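Local coordinates for protein diacylglycerol kinase (Bacillus anthracis, PDB 3S40) that probably phosphorylates diacylglycerol with ATP to give phosphatidic acid, as a bacterial lipid kinase of the diacylglycerol kinase family, at residues A[23-26]-A[27-31]; A[58-61]-A[62-65]; A[75-78]-A[79-83]. All coordinates share one frame; numbering follows the deposited sequence.

Interaction 1 (A[23-26]-A[27-31]); sequences DLHT and NLTKI
Leu24 and Leu28, one turn apart, lie side by side and point the same way; the methyl CD1 of Leu24 touches CD2 of Leu28 at 3.6 Å. Leu24 reaches its neighbour because CG stands anti to the backbone N (chi1 -176°), which carries the branch along the helix. A second parallel pair is formed by Thr26 and Lys30: the methyl CG2 of Thr26 rests 3.8 Å from CE near the end of the lysine, whose chain is extended beyond CG. His25 and Thr29 meet differently, at a slant, and here the hydroxyl bonds to the carbonyl one turn back. Thr29 OG1 donates to His25 O at 3.0 Å, coming from above the carbonyl plane, while Thr29 N binds the same oxygen from the opposite face, so two donors of one residue grip it.

These contacts span the first two turns of helix 24-38, the crossover helix of the beta-alpha-beta unit between strands 11-15 and 42-46 in the catalytic domain. Asp23 is its N-cap. Its carboxylate takes the Thr26 hydroxyl, with OG1 to OD1 at 2.9 Å on the syn side and 26° out of the carboxylate plane, whereas OD2 receives weak bonds from the backbone N atoms of His25 and Thr26. The helix bonding then starts with Asn27 N giving a nearly straight bond to Asp23 O (2.9 Å, 171°). Asn27 is buried: its side chain packs on Phe70 of strand 66-71 and Ile113 of helix 113-120, and ND2 makes a weak bond to Gly22 O.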
loop_
_atom_site.group_PDB
_atom_site.type_symbol
_atom_site.label_atom_id
_atom_site.label_comp_id
_atom_site.label_asym_id
_atom_site.label_seq_id
_atom_site.Cartn_x
_atom_site.Cartn_y
_atom_site.Cartn_z
ATOM N N ASP A 23 10.506 10.812 20.141
ATOM C CA ASP A 23 11.910 10.524 19.921
ATOM C C ASP A 23 12.206 9.026 19.887
ATOM O O ASP A 23 11.386 8.203 20.308
ATOM C CB ASP A 23 12.756 11.198 21.008
ATOM C CG ASP A 23 12.503 10.621 22.386
ATOM O OD1 ASP A 23 11.421 10.882 22.950
ATOM O OD2 ASP A 23 13.387 9.912 22.908
ATOM N N LEU A 24 13.396 8.691 19.403
ATOM C CA LEU A 24 13.820 7.303 19.249
ATOM C C LEU A 24 13.633 6.480 20.515
ATOM O O LEU A 24 13.053 5.404 20.477
ATOM C CB LEU A 24 15.281 7.243 18.805
ATOM C CG LEU A 24 15.822 5.840 18.508
ATOM C CD1 LEU A 24 14.914 5.154 17.498
ATOM C CD2 LEU A 24 17.270 5.890 18.019
ATOM N N HIS A 25 14.093 7.009 21.643
ATOM C CA HIS A 25 14.125 6.245 22.877
ATOM C C HIS A 25 12.700 5.967 23.326
ATOM O O HIS A 25 12.354 4.846 23.716
ATOM C CB HIS A 25 14.899 7.008 23.961
ATOM C CG HIS A 25 15.340 6.154 25.113
ATOM N ND1 HIS A 25 16.668 5.965 25.435
ATOM C CD2 HIS A 25 14.627 5.443 26.023
ATOM C CE1 HIS A 25 16.755 5.172 26.490
ATOM N NE2 HIS A 25 15.534 4.840 26.865
ATOM N N THR A 26 11.863 6.990 23.247
ATOM C CA THR A 26 10.489 6.843 23.673
ATOM C C THR A 26 9.746 5.853 22.780
ATOM O O THR A 26 9.007 4.997 23.269
ATOM C CB THR A 26 9.757 8.193 23.691
ATOM O OG1 THR A 26 10.270 8.990 24.763
ATOM C CG2 THR A 26 8.284 7.981 23.918
ATOM N N ASN A 27 9.949 5.968 21.474
ATOM C CA ASN A 27 9.344 5.027 20.539
ATOM C C ASN A 27 9.781 3.585 20.786
ATOM O O ASN A 27 8.981 2.653 20.736
ATOM C CB ASN A 27 9.654 5.446 19.105
ATOM C CG ASN A 27 9.015 6.772 18.752
ATOM O OD1 ASN A 27 8.020 7.171 19.366
ATOM N ND2 ASN A 27 9.582 7.468 17.778
ATOM N N LEU A 28 11.066 3.403 21.056
ATOM C CA LEU A 28 11.590 2.069 21.237
ATOM C C LEU A 28 11.114 1.451 22.558
ATOM O O LEU A 28 10.986 0.229 22.678
ATOM C CB LEU A 28 13.107 2.108 21.130
ATOM C CG LEU A 28 13.752 1.508 19.883
ATOM C CD1 LEU A 28 12.837 1.562 18.687
ATOM C CD2 LEU A 28 15.102 2.175 19.583
ATOM N N THR A 29 10.821 2.299 23.537
ATOM C CA THR A 29 10.252 1.830 24.799
ATOM C C THR A 29 8.850 1.289 24.542
ATOM O O THR A 29 8.376 0.376 25.210
ATOM C CB THR A 29 10.140 2.986 25.802
ATOM O OG1 THR A 29 11.458 3.429 26.145
ATOM C CG2 THR A 29 9.400 2.541 27.062
ATOM N N LYS A 30 8.181 1.868 23.563
ATOM C CA LYS A 30 6.827 1.438 23.255
ATOM C C LYS A 30 6.795 0.147 22.437
ATOM O O LYS A 30 5.949 -0.717 22.661
ATOM C CB LYS A 30 6.090 2.556 22.547
ATOM C CG LYS A 30 5.809 3.737 23.444
ATOM C CD LYS A 30 5.209 4.892 22.656
ATOM C CE LYS A 30 4.963 6.101 23.546
ATOM N NZ LYS A 30 4.292 7.212 22.795
ATOM N N ILE A 31 7.718 -0.009 21.500
ATOM C CA ILE A 31 7.556 -1.134 20.578
ATOM C C ILE A 31 8.436 -2.340 20.837
ATOM O O ILE A 31 8.037 -3.456 20.571
ATOM C CB ILE A 31 7.698 -0.704 19.100
ATOM C CG1 ILE A 31 9.152 -0.469 18.729
ATOM C CG2 ILE A 31 6.833 0.521 18.813
ATOM C CD1 ILE A 31 9.330 0.106 17.323
#

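Interaction 2 (A[58-61]-A[62-65])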
loop_
_atom_site.group_PDB
_atom_site.type_symbol
_atom_site.label_atom_id
_atom_site.label_comp_id
_atom_site.label_asym_id
_atom_site.label_seq_id
_atom_site.Cartn_x
_atom_site.Cartn_y
_atom_site.Cartn_z
ATOM N N GLN A 58 16.224 -7.557 1.627
ATOM C CA GLN A 58 16.811 -8.480 0.667
ATOM C C GLN A 58 17.876 -9.372 1.300
ATOM O O GLN A 58 17.985 -10.534 0.959
ATOM C CB GLN A 58 17.346 -7.723 -0.554
ATOM C CG GLN A 58 16.178 -7.237 -1.422
ATOM C CD GLN A 58 16.582 -6.374 -2.595
ATOM O OE1 GLN A 58 17.697 -5.860 -2.658
ATOM N NE2 GLN A 58 15.659 -6.191 -3.524
ATOM N N GLU A 59 18.613 -8.843 2.272
ATOM C CA GLU A 59 19.620 -9.663 2.921
ATOM C C GLU A 59 19.002 -10.682 3.874
ATOM O O GLU A 59 19.476 -11.804 3.964
ATOM C CB GLU A 59 20.620 -8.796 3.670
ATOM C CG GLU A 59 21.529 -9.590 4.561
ATOM C CD GLU A 59 22.545 -8.704 5.261
ATOM O OE1 GLU A 59 22.542 -7.477 4.994
ATOM O OE2 GLU A 59 23.340 -9.233 6.070
ATOM N N PHE A 60 17.960 -10.292 4.603
ATOM C CA PHE A 60 17.407 -11.194 5.618
ATOM C C PHE A 60 16.214 -12.022 5.164
ATOM O O PHE A 60 15.748 -12.894 5.895
ATOM C CB PHE A 60 17.054 -10.428 6.891
ATOM C CG PHE A 60 18.257 -10.033 7.685
ATOM C CD1 PHE A 60 18.703 -10.823 8.721
ATOM C CD2 PHE A 60 18.956 -8.874 7.375
ATOM C CE1 PHE A 60 19.810 -10.454 9.451
ATOM C CE2 PHE A 60 20.066 -8.500 8.096
ATOM C CZ PHE A 60 20.499 -9.292 9.138
ATOM N N ALA A 61 15.736 -11.748 3.955
ATOM C CA ALA A 61 14.564 -12.446 3.413
ATOM C C ALA A 61 14.617 -13.977 3.532
ATOM O O ALA A 61 13.632 -14.591 3.885
ATOM C CB ALA A 61 14.294 -12.009 1.977
ATOM N N SER A 62 15.763 -14.594 3.267
ATOM C CA SER A 62 15.861 -16.044 3.371
ATOM C C SER A 62 16.289 -16.502 4.763
ATOM O O SER A 62 16.432 -17.696 5.013
ATOM C CB SER A 62 16.839 -16.606 2.333
ATOM O OG SER A 62 18.179 -16.296 2.686
ATOM N N LYS A 63 16.495 -15.566 5.671
ATOM C CA LYS A 63 17.020 -15.934 6.979
ATOM C C LYS A 63 16.027 -15.789 8.121
ATOM O O LYS A 63 16.233 -16.375 9.179
ATOM C CB LYS A 63 18.296 -15.139 7.293
ATOM C CG LYS A 63 19.327 -15.193 6.182
ATOM C CD LYS A 63 20.689 -14.652 6.628
ATOM C CE LYS A 63 20.678 -13.142 6.842
ATOM N NZ LYS A 63 22.056 -12.595 7.055
ATOM N N VAL A 64 14.965 -15.006 7.925
ATOM C CA VAL A 64 13.980 -14.812 8.988
ATOM C C VAL A 64 12.585 -15.194 8.538
ATOM O O VAL A 64 12.329 -15.339 7.353
ATOM C CB VAL A 64 13.932 -13.343 9.518
ATOM C CG1 VAL A 64 15.210 -12.996 10.318
ATOM C CG2 VAL A 64 13.710 -12.343 8.377
ATOM N N ASP A 65 11.680 -15.315 9.497
ATOM C CA ASP A 65 10.302 -15.717 9.231
ATOM C C ASP A 65 9.366 -14.526 9.225
ATOM O O ASP A 65 8.300 -14.587 8.636
ATOM C CB ASP A 65 9.838 -16.735 10.276
ATOM C CG ASP A 65 10.808 -17.904 10.398
ATOM O OD1 ASP A 65 10.883 -18.707 9.441
ATOM O OD2 ASP A 65 11.515 -17.999 11.426
HETATM O O HOH W 1 17.997 -13.537 1.775
HETATM O O HOH W 2 12.599 -16.807 5.223
#
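The turn that ends helix 52-60 and leads into strand 66-71 is built round one carbonyl, that of Phe60, which accepts from two successive backbone donors, Lys63 N and Val64 N. The first bond is the shorter, Lys63 N to Phe60 O at 2.8 Å, yet its donor stands 58° out of the carbonyl plane. Val64 N, at 3.0 Å from Phe60 O, instead meets the oxygen almost head-on.

The same turn brings the Lys63 side chain back over the Phe60 ring. A bend at chi3 (-70°) in an otherwise extended chain carries CE and NZ over one face: CE makes a CH-pi contact 4.0 Å from the ring centroid, and NZ a cation-pi contact 4.2 Å from it, 21° off the normal. The ammonium also lies obliquely beside Glu59, whose OE2 is 3.7 Å from Lys63 NZ, a long salt bridge. The ring face and the carboxylate probably both help to stabilise the ammonium charge, the latter weakly at this length. Two waters bind backbone groups of the turn: one joins Gln58 O to Ser62 N, and the other donates to both Ala61 O and Val64 O.

Beyond the turn, the rings of Phe60 and His43, the latter on strand 42-46, meet roughly at right angles, and Ala61 packs on Leu86. Val64 touches Lys10, and Asp65 pairs with Lys10 through the backbone while its OD2 accepts from the backbone N of Lys10, at the entry to strand 66-71 of the parallel sheet.

Interaction 3 (A[75-78]-A[79-83]); sequences TVFE and CTNGL
With chi1 at -177°, Phe77 has CG anti to its backbone N, and Asn81, with chi1 at -88°, turns its amide over one face of the ring. The two side chains cross at a slant, ring and amide planes 69° apart, with Asn81 CG 4.0 Å from Phe77 CZ and offset toward the ring rim. Exactly where ND2 sits is doubtful, since it lies too near the ring in the model, and its weak bond to Phe77 O should be read with the same caution. The other end of the amide is held from outside: OD1 accepts from NE2 of Gln136. The backbone below the pair is regular, with Asn81 N donating to Phe77 O at 3.0 Å.

This is helix 73-83, the crossover between strands 66-71 and 91-96 in the catalytic domain. Thr75, whose OG1 bonds to Asn16 ND2, ends the Gly-Gly-Asp-Gly-Thr motif of the family, which probably serves nucleotide binding, as in relatives. Helix bonding continues from Thr80 N to Val76 O (2.9 Å) and from Gly82 N to Glu78 O (2.8 Å), the same oxygen taking a further bond from Thr54 OG1. The helix packs on both the sheet and helix 52-60: Cys79 touches Val69 and Cys57, and Val76 touches Ile94. OE2 of Glu78 accepts from Gly51 N, just before helix 52-60. The Phe77 ring touches Asp275 and Ser278 of the C-terminal beta-sandwich-like region, where the two halves of the chain meet.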
loop_
_atom_site.group_PDB
_atom_site.type_symbol
_atom_site.label_atom_id
_atom_site.label_comp_id
_atom_site.label_asym_id
_atom_site.label_seq_id
_atom_site.Cartn_x
_atom_site.Cartn_y
_atom_site.Cartn_z
ATOM N N THR A 75 9.297 4.165 3.989
ATOM C CA THR A 75 10.017 2.998 4.503
ATOM C C THR A 75 9.294 1.685 4.198
ATOM O O THR A 75 9.921 0.709 3.801
ATOM C CB THR A 75 10.292 3.121 6.013
ATOM O OG1 THR A 75 10.919 4.383 6.277
ATOM C CG2 THR A 75 11.230 2.002 6.481
ATOM N N VAL A 76 7.973 1.671 4.380
ATOM C CA VAL A 76 7.141 0.512 4.055
ATOM C C VAL A 76 7.313 0.146 2.581
ATOM O O VAL A 76 7.486 -1.019 2.223
ATOM C CB VAL A 76 5.631 0.807 4.321
ATOM C CG1 VAL A 76 4.744 -0.186 3.612
ATOM C CG2 VAL A 76 5.320 0.821 5.819
ATOM N N PHE A 77 7.230 1.157 1.727
ATOM C CA PHE A 77 7.406 0.979 0.300
ATOM C C PHE A 77 8.793 0.426 -0.051
ATOM O O PHE A 77 8.941 -0.333 -1.010
ATOM C CB PHE A 77 7.166 2.312 -0.413
ATOM C CG PHE A 77 7.250 2.233 -1.913
ATOM C CD1 PHE A 77 6.402 1.397 -2.631
ATOM C CD2 PHE A 77 8.152 3.024 -2.613
ATOM C CE1 PHE A 77 6.464 1.338 -4.024
ATOM C CE2 PHE A 77 8.221 2.972 -4.005
ATOM C CZ PHE A 77 7.375 2.126 -4.711
ATOM N N GLU A 78 9.816 0.821 0.707
ATOM C CA GLU A 78 11.134 0.240 0.492
ATOM C C GLU A 78 11.078 -1.252 0.725
ATOM O O GLU A 78 11.707 -2.020 0.003
ATOM C CB GLU A 78 12.184 0.857 1.421
ATOM C CG GLU A 78 12.748 2.170 0.925
ATOM C CD GLU A 78 14.067 2.510 1.613
ATOM O OE1 GLU A 78 14.806 1.570 1.987
ATOM O OE2 GLU A 78 14.354 3.711 1.783
ATOM N N CYS A 79 10.336 -1.655 1.752
ATOM C CA CYS A 79 10.193 -3.067 2.064
ATOM C C CYS A 79 9.435 -3.818 0.968
ATOM O O CYS A 79 9.861 -4.892 0.545
ATOM C CB CYS A 79 9.512 -3.256 3.430
ATOM S SG CYS A 79 10.549 -2.672 4.815
ATOM N N THR A 80 8.319 -3.248 0.516
ATOM C CA THR A 80 7.502 -3.862 -0.548
ATOM C C THR A 80 8.356 -4.156 -1.751
ATOM O O THR A 80 8.380 -5.261 -2.262
ATOM C CB THR A 80 6.446 -2.891 -1.078
ATOM O OG1 THR A 80 5.639 -2.420 -0.004
ATOM C CG2 THR A 80 5.568 -3.575 -2.141
ATOM N N ASN A 81 9.043 -3.118 -2.204
ATOM C CA ASN A 81 9.960 -3.238 -3.323
ATOM C C ASN A 81 11.131 -4.149 -3.066
ATOM O O ASN A 81 11.624 -4.794 -3.978
ATOM C CB ASN A 81 10.448 -1.863 -3.740
ATOM C CG ASN A 81 9.528 -1.232 -4.733
ATOM O OD1 ASN A 81 9.834 -1.182 -5.925
ATOM N ND2 ASN A 81 8.358 -0.796 -4.265
ATOM N N GLY A 82 11.587 -4.191 -1.822
ATOM C CA GLY A 82 12.651 -5.099 -1.453
ATOM C C GLY A 82 12.207 -6.542 -1.559
ATOM O O GLY A 82 12.898 -7.374 -2.127
ATOM N N LEU A 83 11.038 -6.844 -1.022
ATOM C CA LEU A 83 10.597 -8.235 -0.923
ATOM C C LEU A 83 9.913 -8.754 -2.173
ATOM O O LEU A 83 10.095 -9.916 -2.552
ATOM C CB LEU A 83 9.644 -8.394 0.254
ATOM C CG LEU A 83 10.207 -8.801 1.618
ATOM C CD1 LEU A 83 11.713 -8.920 1.589
ATOM C CD2 LEU A 83 9.739 -7.851 2.711
#

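Overall arrangement
All three contacts belong to the parallel-sheet half of the chain. Interactions 1 and 3 lie in crossover helices of beta-alpha-beta units, 24-38 and 73-83, whereas interaction 2 closes helix 52-60 and hands the chain on to strand 66-71. Interaction 1, its centre about 25 Å from the centre of the chain, is a surface contact dominated by capping and solvent-side pairs. Interaction 2 is partly buried and mixes charge, a ring face and bound water. Interaction 3, centred about 10 Å from the chain's centre, is also partly buried, half its touching residues buried and none exposed; it sets an amide over a ring on a regular hydrogen-bonded helix. Interactions 2 and 3 meet directly, through Gln58 with Gly82 and Ala61 with Leu83; interaction 1 touches neither.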